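Local structure of initiator protein NS1 (Murine minute virus, 4R94) at residues L93-I107 / W144-L157. The protein nicks and unwinds viral DNA to initiate and direct replication, this chain being its N-terminal, magnesium-dependent nickase domain, which binds the replication origin. Numbering follows the deposited sequence.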
loop_
_atom_site.group_PDB
_atom_site.type_symbol
_atom_site.label_atom_id
_atom_site.label_comp_id
_atom_site.label_asym_id
_atom_site.label_seq_id
_atom_site.Cartn_x
_atom_site.Cartn_y
_atom_site.Cartn_z
ATOM N N LEU A 93 -0.124 8.557 -2.763
ATOM C CA LEU A 93 1.316 8.743 -2.602
ATOM C C LEU A 93 2.118 7.457 -2.831
ATOM O O LEU A 93 3.198 7.498 -3.451
ATOM C CB LEU A 93 1.639 9.302 -1.211
ATOM C CG LEU A 93 1.102 10.710 -0.914
ATOM C CD1 LEU A 93 1.503 11.073 0.505
ATOM C CD2 LEU A 93 1.607 11.763 -1.918
ATOM N N VAL A 94 1.616 6.343 -2.301
ATOM C CA VAL A 94 2.242 5.048 -2.526
ATOM C C VAL A 94 2.335 4.761 -4.024
ATOM O O VAL A 94 3.414 4.428 -4.545
ATOM C CB VAL A 94 1.468 3.929 -1.816
ATOM C CG1 VAL A 94 2.000 2.557 -2.251
ATOM C CG2 VAL A 94 1.611 4.090 -0.292
ATOM N N LYS A 95 1.213 4.929 -4.720
ATOM C CA LYS A 95 1.192 4.652 -6.147
ATOM C C LYS A 95 2.076 5.615 -6.925
ATOM O O LYS A 95 2.748 5.190 -7.867
ATOM C CB LYS A 95 -0.244 4.666 -6.658
ATOM C CG LYS A 95 -0.990 3.454 -6.131
ATOM C CD LYS A 95 -2.459 3.460 -6.433
ATOM C CE LYS A 95 -3.064 2.156 -5.894
ATOM N NZ LYS A 95 -4.539 2.118 -6.108
ATOM N N LYS A 96 2.103 6.891 -6.525
ATOM C CA LYS A 96 3.022 7.848 -7.147
ATOM C C LYS A 96 4.459 7.333 -7.051
ATOM O O LYS A 96 5.204 7.399 -8.023
ATOM C CB LYS A 96 2.921 9.233 -6.503
ATOM C CG LYS A 96 3.745 10.289 -7.218
ATOM C CD LYS A 96 3.081 10.674 -8.522
ATOM C CE LYS A 96 3.833 11.819 -9.201
ATOM N NZ LYS A 96 3.124 12.260 -10.421
ATOM N N CYS A 97 4.831 6.794 -5.886
ATOM C CA CYS A 97 6.190 6.295 -5.696
ATOM C C CYS A 97 6.488 5.132 -6.632
ATOM O O CYS A 97 7.554 5.073 -7.253
ATOM C CB CYS A 97 6.415 5.845 -4.249
ATOM S SG CYS A 97 6.428 7.209 -3.096
ATOM N N LEU A 98 5.548 4.194 -6.707
ATOM C CA LEU A 98 5.701 3.034 -7.569
ATOM C C LEU A 98 5.866 3.499 -9.014
ATOM O O LEU A 98 6.750 3.027 -9.726
ATOM C CB LEU A 98 4.495 2.102 -7.457
ATOM C CG LEU A 98 4.209 1.492 -6.087
ATOM C CD1 LEU A 98 2.867 0.770 -6.152
ATOM C CD2 LEU A 98 5.331 0.556 -5.659
ATOM N N PHE A 99 5.002 4.416 -9.437
ATOM C CA PHE A 99 5.019 4.863 -10.835
ATOM C C PHE A 99 6.298 5.643 -11.157
ATOM O O PHE A 99 6.824 5.529 -12.262
ATOM C CB PHE A 99 3.773 5.692 -11.149
ATOM C CG PHE A 99 2.484 4.920 -11.023
ATOM C CD1 PHE A 99 2.480 3.535 -11.009
ATOM C CD2 PHE A 99 1.275 5.587 -10.914
ATOM C CE1 PHE A 99 1.293 2.836 -10.894
ATOM C CE2 PHE A 99 0.092 4.890 -10.802
ATOM C CZ PHE A 99 0.100 3.523 -10.794
ATOM N N GLU A 100 6.805 6.408 -10.191
ATOM C CA GLU A 100 8.058 7.128 -10.381
ATOM C C GLU A 100 9.211 6.166 -10.605
ATOM O O GLU A 100 10.056 6.410 -11.470
ATOM C CB GLU A 100 8.345 8.047 -9.187
ATOM C CG GLU A 100 7.416 9.247 -9.160
ATOM C CD GLU A 100 7.616 10.179 -7.979
ATOM O OE1 GLU A 100 7.809 9.691 -6.846
ATOM O OE2 GLU A 100 7.551 11.410 -8.187
ATOM N N VAL A 101 9.244 5.055 -9.861
ATOM C CA VAL A 101 10.325 4.100 -10.049
ATOM C C VAL A 101 10.150 3.346 -11.367
ATOM O O VAL A 101 11.131 3.098 -12.069
ATOM C CB VAL A 101 10.429 3.133 -8.858
ATOM C CG1 VAL A 101 11.554 2.124 -9.083
ATOM C CG2 VAL A 101 10.718 3.967 -7.607
ATOM N N LEU A 102 8.908 3.014 -11.726
ATOM C CA LEU A 102 8.659 2.399 -13.035
ATOM C C LEU A 102 9.195 3.290 -14.165
ATOM O O LEU A 102 9.809 2.792 -15.115
ATOM C CB LEU A 102 7.169 2.137 -13.245
ATOM C CG LEU A 102 6.542 1.022 -12.397
ATOM C CD1 LEU A 102 5.044 0.991 -12.653
ATOM C CD2 LEU A 102 7.175 -0.307 -12.714
ATOM N N ASN A 103 8.958 4.594 -14.057
ATOM C CA ASN A 103 9.468 5.537 -15.056
ATOM C C ASN A 103 10.988 5.473 -15.148
ATOM O O ASN A 103 11.561 5.457 -16.247
ATOM C CB ASN A 103 9.029 6.969 -14.750
ATOM C CG ASN A 103 7.608 7.254 -15.182
ATOM O OD1 ASN A 103 7.048 6.552 -16.025
ATOM N ND2 ASN A 103 7.017 8.302 -14.616
ATOM N N THR A 104 11.644 5.424 -13.988
ATOM C CA THR A 104 13.101 5.354 -13.944
ATOM C C THR A 104 13.615 4.176 -14.763
ATOM O O THR A 104 14.632 4.282 -15.450
ATOM C CB THR A 104 13.599 5.251 -12.491
ATOM O OG1 THR A 104 13.369 6.506 -11.849
ATOM C CG2 THR A 104 15.082 4.930 -12.434
ATOM N N LYS A 105 12.881 3.071 -14.712
ATOM C CA LYS A 105 13.264 1.847 -15.396
ATOM C C LYS A 105 12.642 1.706 -16.784
ATOM O O LYS A 105 12.822 0.674 -17.435
ATOM C CB LYS A 105 12.883 0.634 -14.543
ATOM C CG LYS A 105 13.716 0.468 -13.275
ATOM C CD LYS A 105 15.196 0.479 -13.608
ATOM C CE LYS A 105 15.995 -0.393 -12.658
ATOM N NZ LYS A 105 16.054 -1.806 -13.129
ATOM N N ASN A 106 11.914 2.728 -17.221
ATOM C CA ASN A 106 11.199 2.703 -18.501
ATOM C C ASN A 106 10.274 1.499 -18.621
ATOM O O ASN A 106 10.182 0.871 -19.683
ATOM C CB ASN A 106 12.188 2.707 -19.667
ATOM C CG ASN A 106 13.108 3.899 -19.633
ATOM O OD1 ASN A 106 12.657 5.043 -19.598
ATOM N ND2 ASN A 106 14.406 3.642 -19.609
ATOM N N ILE A 107 9.612 1.152 -17.520
ATOM C CA ILE A 107 8.676 0.041 -17.525
ATOM C C ILE A 107 7.266 0.523 -17.838
ATOM O O ILE A 107 6.719 1.399 -17.156
ATOM C CB ILE A 107 8.690 -0.720 -16.179
ATOM C CG1 ILE A 107 10.077 -1.314 -15.927
ATOM C CG2 ILE A 107 7.689 -1.837 -16.213
ATOM C CD1 ILE A 107 10.236 -1.949 -14.554
ATOM N N TRP A 144 17.603 -2.414 -4.572
ATOM C CA TRP A 144 17.544 -1.150 -5.292
ATOM C C TRP A 144 16.127 -0.586 -5.292
ATOM O O TRP A 144 15.933 0.615 -5.075
ATOM C CB TRP A 144 18.037 -1.326 -6.732
ATOM C CG TRP A 144 18.042 -0.066 -7.551
ATOM C CD1 TRP A 144 19.081 0.809 -7.704
ATOM C CD2 TRP A 144 16.966 0.448 -8.351
ATOM N NE1 TRP A 144 18.718 1.834 -8.546
ATOM C CE2 TRP A 144 17.427 1.635 -8.959
ATOM C CE3 TRP A 144 15.661 0.020 -8.610
ATOM C CZ2 TRP A 144 16.625 2.397 -9.805
ATOM C CZ3 TRP A 144 14.870 0.774 -9.455
ATOM C CH2 TRP A 144 15.353 1.951 -10.042
ATOM N N TRP A 145 15.145 -1.455 -5.521
ATOM C CA TRP A 145 13.751 -1.018 -5.555
ATOM C C TRP A 145 13.349 -0.464 -4.195
ATOM O O TRP A 145 12.732 0.605 -4.118
ATOM C CB TRP A 145 12.820 -2.172 -5.972
ATOM C CG TRP A 145 12.448 -2.113 -7.433
ATOM C CD1 TRP A 145 13.153 -2.636 -8.480
ATOM C CD2 TRP A 145 11.296 -1.477 -7.999
ATOM N NE1 TRP A 145 12.501 -2.372 -9.666
ATOM C CE2 TRP A 145 11.359 -1.660 -9.396
ATOM C CE3 TRP A 145 10.207 -0.774 -7.456
ATOM C CZ2 TRP A 145 10.385 -1.157 -10.263
ATOM C CZ3 TRP A 145 9.236 -0.284 -8.315
ATOM C CH2 TRP A 145 9.331 -0.477 -9.707
ATOM N N ARG A 146 13.702 -1.167 -3.117
ATOM C CA ARG A 146 13.352 -0.674 -1.782
ATOM C C ARG A 146 13.977 0.687 -1.515
ATOM O O ARG A 146 13.327 1.583 -0.973
ATOM C CB ARG A 146 13.779 -1.648 -0.684
ATOM C CG ARG A 146 13.187 -1.301 0.698
ATOM C CD ARG A 146 14.165 -1.583 1.850
ATOM N NE ARG A 146 15.318 -0.686 1.789
ATOM C CZ ARG A 146 15.306 0.585 2.187
ATOM N NH1 ARG A 146 14.196 1.118 2.680
ATOM N NH2 ARG A 146 16.405 1.334 2.087
ATOM N N ARG A 147 15.237 0.850 -1.895
ATOM C CA ARG A 147 15.906 2.128 -1.667
ATOM C C ARG A 147 15.258 3.278 -2.442
ATOM O O ARG A 147 15.010 4.346 -1.878
ATOM C CB ARG A 147 17.387 2.029 -2.030
ATOM C CG ARG A 147 18.132 3.335 -1.798
ATOM C CD ARG A 147 19.633 3.132 -1.866
ATOM N NE ARG A 147 20.034 2.458 -3.098
ATOM C CZ ARG A 147 20.213 3.076 -4.261
ATOM N NH1 ARG A 147 20.026 4.386 -4.354
ATOM N NH2 ARG A 147 20.579 2.386 -5.333
ATOM N N GLN A 148 14.980 3.053 -3.721
ATOM C CA GLN A 148 14.380 4.077 -4.570
ATOM C C GLN A 148 12.995 4.446 -4.073
ATOM O O GLN A 148 12.639 5.632 -3.988
ATOM C CB GLN A 148 14.298 3.602 -6.015
ATOM C CG GLN A 148 15.657 3.428 -6.656
ATOM C CD GLN A 148 16.404 4.738 -6.744
ATOM O OE1 GLN A 148 15.823 5.770 -7.083
ATOM N NE2 GLN A 148 17.693 4.710 -6.423
ATOM N N LEU A 149 12.216 3.421 -3.746
ATOM C CA LEU A 149 10.888 3.641 -3.209
ATOM C C LEU A 149 10.952 4.447 -1.922
ATOM O O LEU A 149 10.115 5.313 -1.712
ATOM C CB LEU A 149 10.159 2.302 -2.972
ATOM C CG LEU A 149 9.636 1.609 -4.236
ATOM C CD1 LEU A 149 8.995 0.274 -3.846
ATOM C CD2 LEU A 149 8.656 2.482 -5.063
ATOM N N ASN A 150 11.927 4.173 -1.061
ATOM C CA ASN A 150 12.022 4.911 0.195
ATOM C C ASN A 150 12.424 6.358 -0.066
ATOM O O ASN A 150 11.967 7.259 0.634
ATOM C CB ASN A 150 13.020 4.251 1.151
ATOM C CG ASN A 150 12.654 4.448 2.615
ATOM O OD1 ASN A 150 12.932 3.595 3.439
ATOM N ND2 ASN A 150 12.012 5.558 2.934
ATOM N N VAL A 151 13.250 6.591 -1.084
ATOM C CA VAL A 151 13.564 7.985 -1.468
ATOM C C VAL A 151 12.303 8.756 -1.838
ATOM O O VAL A 151 12.038 9.837 -1.293
ATOM C CB VAL A 151 14.553 8.048 -2.643
ATOM C CG1 VAL A 151 14.661 9.500 -3.172
ATOM C CG2 VAL A 151 15.909 7.532 -2.201
ATOM N N TYR A 152 11.501 8.207 -2.741
ATOM C CA TYR A 152 10.300 8.916 -3.182
ATOM C C TYR A 152 9.246 9.016 -2.082
ATOM O O TYR A 152 8.572 10.043 -1.957
ATOM C CB TYR A 152 9.708 8.257 -4.424
ATOM C CG TYR A 152 10.570 8.466 -5.654
ATOM C CD1 TYR A 152 10.885 9.754 -6.096
ATOM C CD2 TYR A 152 11.083 7.384 -6.349
ATOM C CE1 TYR A 152 11.684 9.948 -7.212
ATOM C CE2 TYR A 152 11.880 7.566 -7.458
ATOM C CZ TYR A 152 12.179 8.839 -7.883
ATOM O OH TYR A 152 12.979 9.007 -8.997
ATOM N N TRP A 153 9.145 7.976 -1.250
ATOM C CA TRP A 153 8.170 7.964 -0.163
ATOM C C TRP A 153 8.496 9.062 0.846
ATOM O O TRP A 153 7.620 9.846 1.242
ATOM C CB TRP A 153 8.157 6.567 0.494
ATOM C CG TRP A 153 7.224 6.348 1.657
ATOM C CD1 TRP A 153 7.572 5.871 2.895
ATOM C CD2 TRP A 153 5.794 6.501 1.678
ATOM N NE1 TRP A 153 6.452 5.729 3.689
ATOM C CE2 TRP A 153 5.350 6.123 2.968
ATOM C CE3 TRP A 153 4.845 6.933 0.735
ATOM C CZ2 TRP A 153 4.006 6.163 3.344
ATOM C CZ3 TRP A 153 3.507 6.961 1.107
ATOM C CH2 TRP A 153 3.102 6.602 2.402
ATOM N N SER A 154 9.763 9.149 1.235
ATOM C CA SER A 154 10.162 10.159 2.213
ATOM C C SER A 154 9.966 11.547 1.614
ATOM O O SER A 154 9.491 12.462 2.287
ATOM C CB SER A 154 11.612 9.956 2.654
ATOM O OG SER A 154 12.509 10.062 1.556
ATOM N N ARG A 155 10.300 11.684 0.334
ATOM C CA ARG A 155 10.120 12.956 -0.353
ATOM C C ARG A 155 8.672 13.397 -0.373
ATOM O O ARG A 155 8.370 14.560 -0.054
ATOM C CB ARG A 155 10.656 12.871 -1.781
ATOM C CG ARG A 155 12.159 13.013 -1.822
ATOM C CD ARG A 155 12.700 12.838 -3.211
ATOM N NE ARG A 155 12.333 13.962 -4.073
ATOM C CZ ARG A 155 12.638 14.040 -5.364
ATOM N NH1 ARG A 155 13.327 13.065 -5.940
ATOM N NH2 ARG A 155 12.256 15.095 -6.071
ATOM N N TRP A 156 7.777 12.487 -0.754
ATOM C CA TRP A 156 6.358 12.834 -0.822
ATOM C C TRP A 156 5.745 13.073 0.550
ATOM O O TRP A 156 4.928 13.976 0.712
ATOM C CB TRP A 156 5.571 11.743 -1.558
ATOM C CG TRP A 156 5.640 11.917 -3.030
ATOM C CD1 TRP A 156 6.300 11.124 -3.924
ATOM C CD2 TRP A 156 5.089 13.004 -3.788
ATOM N NE1 TRP A 156 6.161 11.625 -5.194
ATOM C CE2 TRP A 156 5.420 12.781 -5.140
ATOM C CE3 TRP A 156 4.325 14.128 -3.454
ATOM C CZ2 TRP A 156 5.024 13.645 -6.161
ATOM C CZ3 TRP A 156 3.929 14.990 -4.474
ATOM C CH2 TRP A 156 4.277 14.737 -5.808
ATOM N N LEU A 157 6.125 12.274 1.548
ATOM C CA LEU A 157 5.615 12.505 2.889
ATOM C C LEU A 157 5.953 13.900 3.400
ATOM O O LEU A 157 5.111 14.572 3.990
ATOM C CB LEU A 157 6.154 11.460 3.869
ATOM C CG LEU A 157 5.557 10.064 3.725
ATOM C CD1 LEU A 157 6.256 9.125 4.695
ATOM C CD2 LEU A 157 4.043 10.035 3.982
HETATM O O HOH W 1 14.488 6.481 -9.469
#
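Thr104 and Tyr152 meet through one water, which hydrogen-bonds to Thr104 OG1, Tyr152 OH and Gln148 OE1; it donates a proton to Gln148 OE1, the water oxygen lying 2.8 Å from OE1. It bridges two helices, 93-104 and 144-157, that run in broadly opposite senses but cross at a signed angle of 133°, packed against the central antiparallel sheet of the HUH-type nickase domain, their axes 9.0 Å apart at closest approach.

A direct bond joins them too: Trp156, a flat ring with a single N-H at its edge, offers NE1 to Glu100 OE1 at 3.0 Å. The bond is bent (146° at the hydrogen), with OE1 almost in the indole plane but met from above the carboxylate plane; a second bond, to OE2, is weak. Glu100 serves twice, since its CB lies over the centre of the Tyr152 ring, 3.9 Å from the centroid. Lys96 suits the indole face of Trp156 by its apolar stem, while its charged NZ goes on to salt bridges with Glu55 and Glu53.

Knobs-into-holes packing fills the middle. Slim Cys97 fits among Leu149, Tyr152, Trp153 and Trp156 where the backbones come nearest, the CA atoms of Cys97 and Tyr152 being 5.5 Å apart. One turn on, branched Val101 presents two methyls to different neighbours: CG1, anti to the backbone N (chi1 179°), presses onto the Trp145 face, 3.4 Å from the six-membered ring centroid, whereas CG2 meets Leu149 and the Tyr152 edge. Towards the metal site, Val94 CG2 touches CZ3 of Trp153, whose NE1 bonds to Lys31 O and whose side chain is about 8 Å from that of magnesium ligand His127.

At the other end, Gln148 CG covers one face of Trp144; over the opposite face the bent, apolar stem of Lys105 lays CE, and its charged NZ makes a cation-pi contact.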